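Local coordinates for protein phenylacetate-coenzyme A ligase (Bacteroides vulgatus, PDB 3LAX) that belongs to the AMP-binding enzyme family and is represented here by its small C-terminal alpha/beta domain, at residues D4-I7 with V12-F15; T21-L24 with E28-S31. All blocks are in the same frame, centred on the assembly; numbering follows the deposited sequence.

Contact 1. Residues D4-I7 with V12-F15; sequences DDMI and VNIF
Ile7 and Ile14 form an antiparallel hydrogen-bonded pair: Ile7 N donates to Ile14 O and Ile14 N to Ile7 O, both at 2.9 Å and both nearly straight, which sets Ile7 opposite Ile14. Ile7 O also receives a CA-H...O contact from Asn13 CA at 3.4 Å. Both isoleucines turn their side chains to the same face of the hairpin, where Ile7 CG1 rests 3.9 Å from Ile14 CB; beta-branched residues suit such extended backbone. On the other face the selenomethionine Met6 runs obliquely across Phe15. Its CG sits over one face of the ring, displaced from the centre and 4.0 Å from the centroid of the Phe15 ring, a CH-pi contact. With CG anti to the backbone N (chi1 -166°) the chain starts out over the ring, and the bend at chi3 (70°) brings CE round to Asn13. Met6 SE, oblique to the ring, makes a Met-aromatic contact and lies 3.2 Å from Asn13 OD1. The long, flexible side chain can thus touch both the ring and the Asn13 amide oxygen. The isoleucine face lies against Met46 of strand 43-52, with Val80 also touching Ile14, while Phe15 leads into helix 16-24.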
loop_
_atom_site.group_PDB
_atom_site.type_symbol
_atom_site.label_atom_id
_atom_site.label_comp_id
_atom_site.label_asym_id
_atom_site.label_seq_id
_atom_site.Cartn_x
_atom_site.Cartn_y
_atom_site.Cartn_z
ATOM N N ASP A 4 -8.076 -7.355 7.650
ATOM C CA ASP A 4 -8.812 -8.612 7.495
ATOM C C ASP A 4 -10.129 -8.409 6.757
ATOM O O ASP A 4 -10.757 -9.370 6.298
ATOM C CB ASP A 4 -9.115 -9.225 8.867
ATOM C CG ASP A 4 -7.874 -9.754 9.563
ATOM O OD1 ASP A 4 -6.792 -9.730 8.946
ATOM O OD2 ASP A 4 -7.984 -10.196 10.724
ATOM N N ASP A 5 -10.570 -7.155 6.682
ATOM C CA ASP A 5 -11.847 -6.871 6.037
ATOM C C ASP A 5 -11.686 -6.691 4.535
ATOM O O ASP A 5 -10.973 -5.804 4.078
ATOM C CB ASP A 5 -12.504 -5.642 6.652
ATOM C CG ASP A 5 -12.799 -5.825 8.120
ATOM O OD1 ASP A 5 -13.558 -6.760 8.464
ATOM O OD2 ASP A 5 -12.272 -5.038 8.931
HETATM N N MSE A 6 -12.356 -7.556 3.781
HETATM C CA MSE A 6 -12.335 -7.520 2.332
HETATM C C MSE A 6 -12.773 -6.145 1.850
HETATM O O MSE A 6 -13.718 -5.557 2.385
HETATM C CB MSE A 6 -13.299 -8.586 1.804
HETATM C CG MSE A 6 -13.169 -8.920 0.337
HETATM SE SE MSE A 6 -14.580 -10.143 -0.199
HETATM C CE MSE A 6 -16.084 -8.909 -0.064
ATOM N N ILE A 7 -12.081 -5.623 0.847
ATOM C CA ILE A 7 -12.525 -4.394 0.226
ATOM C C ILE A 7 -12.889 -4.668 -1.217
ATOM O O ILE A 7 -12.552 -5.711 -1.775
ATOM C CB ILE A 7 -11.465 -3.293 0.312
ATOM C CG1 ILE A 7 -10.220 -3.688 -0.472
ATOM C CG2 ILE A 7 -11.105 -3.037 1.761
ATOM C CD1 ILE A 7 -9.128 -2.637 -0.468
ATOM N N VAL A 12 -13.455 -5.272 -8.113
ATOM C CA VAL A 12 -12.503 -6.318 -7.750
ATOM C C VAL A 12 -12.402 -6.485 -6.235
ATOM O O VAL A 12 -12.067 -5.537 -5.516
ATOM C CB VAL A 12 -11.090 -6.024 -8.326
ATOM C CG1 VAL A 12 -10.109 -7.127 -7.945
ATOM C CG2 VAL A 12 -11.149 -5.838 -9.846
ATOM N N ASN A 13 -12.693 -7.687 -5.746
ATOM C CA ASN A 13 -12.560 -7.974 -4.326
ATOM C C ASN A 13 -11.095 -8.163 -3.986
ATOM O O ASN A 13 -10.393 -8.930 -4.641
ATOM C CB ASN A 13 -13.332 -9.242 -3.940
ATOM C CG ASN A 13 -14.826 -9.057 -4.000
ATOM O OD1 ASN A 13 -15.555 -9.562 -3.146
ATOM N ND2 ASN A 13 -15.294 -8.331 -5.004
ATOM N N ILE A 14 -10.642 -7.472 -2.949
ATOM C CA ILE A 14 -9.246 -7.516 -2.531
ATOM C C ILE A 14 -9.141 -7.712 -1.025
ATOM O O ILE A 14 -9.821 -7.027 -0.263
ATOM C CB ILE A 14 -8.538 -6.197 -2.901
ATOM C CG1 ILE A 14 -8.504 -6.023 -4.419
ATOM C CG2 ILE A 14 -7.123 -6.147 -2.327
ATOM C CD1 ILE A 14 -8.063 -4.649 -4.851
ATOM N N PHE A 15 -8.290 -8.636 -0.600
ATOM C CA PHE A 15 -8.029 -8.831 0.814
ATOM C C PHE A 15 -6.741 -8.112 1.174
ATOM O O PHE A 15 -5.674 -8.484 0.705
ATOM C CB PHE A 15 -7.925 -10.319 1.146
ATOM C CG PHE A 15 -9.213 -11.046 1.014
ATOM C CD1 PHE A 15 -10.091 -11.120 2.085
ATOM C CD2 PHE A 15 -9.564 -11.638 -0.185
ATOM C CE1 PHE A 15 -11.293 -11.790 1.967
ATOM C CE2 PHE A 15 -10.766 -12.308 -0.314
ATOM C CZ PHE A 15 -11.631 -12.381 0.764
#

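Contact 2. Residues T21-L24 with E28-S31; sequences TILL and ELGS
The C-terminal part of helix 16-24 packs against the short strand 29-30, where the chain passes from the helix through a loop into a short strand of the AMP-binding enzyme C-terminal domain, and Leu23 and Leu29 do most of the touching. Their side chains cross obliquely, and the closest side-chain approach is between methyl groups, Leu23 CD2 to Leu29 CD1 at 3.9 Å. The same Leu29 CD1 lies 3.6 Å from the backbone O of Leu23, so one methyl touches both the backbone and the side chain of Leu23. Leu29 points its CB at the helix and continues with CG anti to its own carbonyl carbon (chi1 -57°), which carries the branched end up to Leu23. Leucine suits both places, because its branched apolar end fits a buried site between helix and strand. A looser touch lies toward the surface, where Leu24 CD2 comes within 4.2 Å of Ser31 CB; a small serine fits this exposed edge, where the chain changes direction. No hydrogen bond joins the two segments; van der Waals contact holds them together. Leu23 also meets Ile70 of helix 60-78 and Val48 of strand 43-52, while Leu29 meets Val50 of that strand, and Gly30 is hydrogen-bonded through its backbone to Glu51. This is helix-on-sheet packing, as in the alpha/beta fold of the AMP-binding enzyme C-terminal domain.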
loop_
_atom_site.group_PDB
_atom_site.type_symbol
_atom_site.label_atom_id
_atom_site.label_comp_id
_atom_site.label_asym_id
_atom_site.label_seq_id
_atom_site.Cartn_x
_atom_site.Cartn_y
_atom_site.Cartn_z
ATOM N N THR A 21 1.257 -9.151 3.319
ATOM C CA THR A 21 2.171 -10.282 3.184
ATOM C C THR A 21 3.301 -9.994 2.199
ATOM O O THR A 21 4.475 -10.314 2.454
ATOM C CB THR A 21 1.397 -11.525 2.745
ATOM O OG1 THR A 21 0.455 -11.851 3.770
ATOM C CG2 THR A 21 2.341 -12.700 2.534
ATOM N N ILE A 22 2.947 -9.393 1.072
ATOM C CA ILE A 22 3.940 -9.023 0.076
ATOM C C ILE A 22 4.919 -7.974 0.609
ATOM O O ILE A 22 6.137 -8.123 0.455
ATOM C CB ILE A 22 3.268 -8.552 -1.224
ATOM C CG1 ILE A 22 2.781 -9.772 -2.010
ATOM C CG2 ILE A 22 4.225 -7.721 -2.062
ATOM C CD1 ILE A 22 1.732 -9.473 -3.048
ATOM N N LEU A 23 4.399 -6.930 1.255
ATOM C CA LEU A 23 5.250 -5.871 1.808
ATOM C C LEU A 23 6.226 -6.394 2.853
ATOM O O LEU A 23 7.373 -5.925 2.938
ATOM C CB LEU A 23 4.398 -4.761 2.418
ATOM C CG LEU A 23 3.473 -4.011 1.458
ATOM C CD1 LEU A 23 2.668 -2.966 2.210
ATOM C CD2 LEU A 23 4.285 -3.384 0.309
ATOM N N LEU A 24 5.778 -7.342 3.668
ATOM C CA LEU A 24 6.606 -7.829 4.771
ATOM C C LEU A 24 7.900 -8.490 4.329
ATOM O O LEU A 24 8.860 -8.551 5.097
ATOM C CB LEU A 24 5.833 -8.819 5.628
ATOM C CG LEU A 24 5.038 -8.259 6.791
ATOM C CD1 LEU A 24 4.178 -9.374 7.364
ATOM C CD2 LEU A 24 5.963 -7.655 7.858
ATOM N N GLU A 28 13.885 -3.780 2.866
ATOM C CA GLU A 28 13.975 -2.331 2.761
ATOM C C GLU A 28 12.803 -1.619 3.414
ATOM O O GLU A 28 12.831 -0.403 3.549
ATOM C CB GLU A 28 14.024 -1.905 1.292
ATOM C CG GLU A 28 15.195 -2.482 0.510
ATOM C CD GLU A 28 14.870 -3.788 -0.226
ATOM O OE1 GLU A 28 13.914 -4.518 0.157
ATOM O OE2 GLU A 28 15.600 -4.076 -1.201
ATOM N N LEU A 29 11.755 -2.363 3.768
ATOM C CA LEU A 29 10.531 -1.755 4.286
ATOM C C LEU A 29 10.314 -2.037 5.767
ATOM O O LEU A 29 10.727 -3.076 6.282
ATOM C CB LEU A 29 9.305 -2.270 3.515
ATOM C CG LEU A 29 9.289 -2.072 2.002
ATOM C CD1 LEU A 29 8.002 -2.692 1.409
ATOM C CD2 LEU A 29 9.397 -0.595 1.631
ATOM N N GLY A 30 9.634 -1.119 6.449
ATOM C CA GLY A 30 9.129 -1.395 7.787
ATOM C C GLY A 30 7.814 -2.158 7.691
ATOM O O GLY A 30 7.320 -2.413 6.593
ATOM N N SER A 31 7.229 -2.499 8.831
ATOM C CA SER A 31 5.992 -3.278 8.834
ATOM C C SER A 31 4.742 -2.414 8.737
ATOM O O SER A 31 3.650 -2.932 8.558
ATOM C CB SER A 31 5.897 -4.104 10.112
ATOM O OG SER A 31 5.687 -3.254 11.221
#

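Contact 1 (4-7 with 12-15) and contact 2 (21-24 with 28-31) come one after the other along the chain, and helix 16-24, which follows strand 12-14 directly, carries the chain from one to the other. Their centres lie about 19 Å apart and their nearest atoms about 7 Å, so they do not touch. The common element is strand 43-52: Met46 meets the isoleucines of contact 1, whereas in contact 2 Val48 meets Leu23 and Val50 meets Leu29. The contacts also differ in kind, a hydrogen-bonded hairpin at the surface, its centre about 13 Å from that of the chain, against a partly buried apolar contact whose centre is about 10 Å from it.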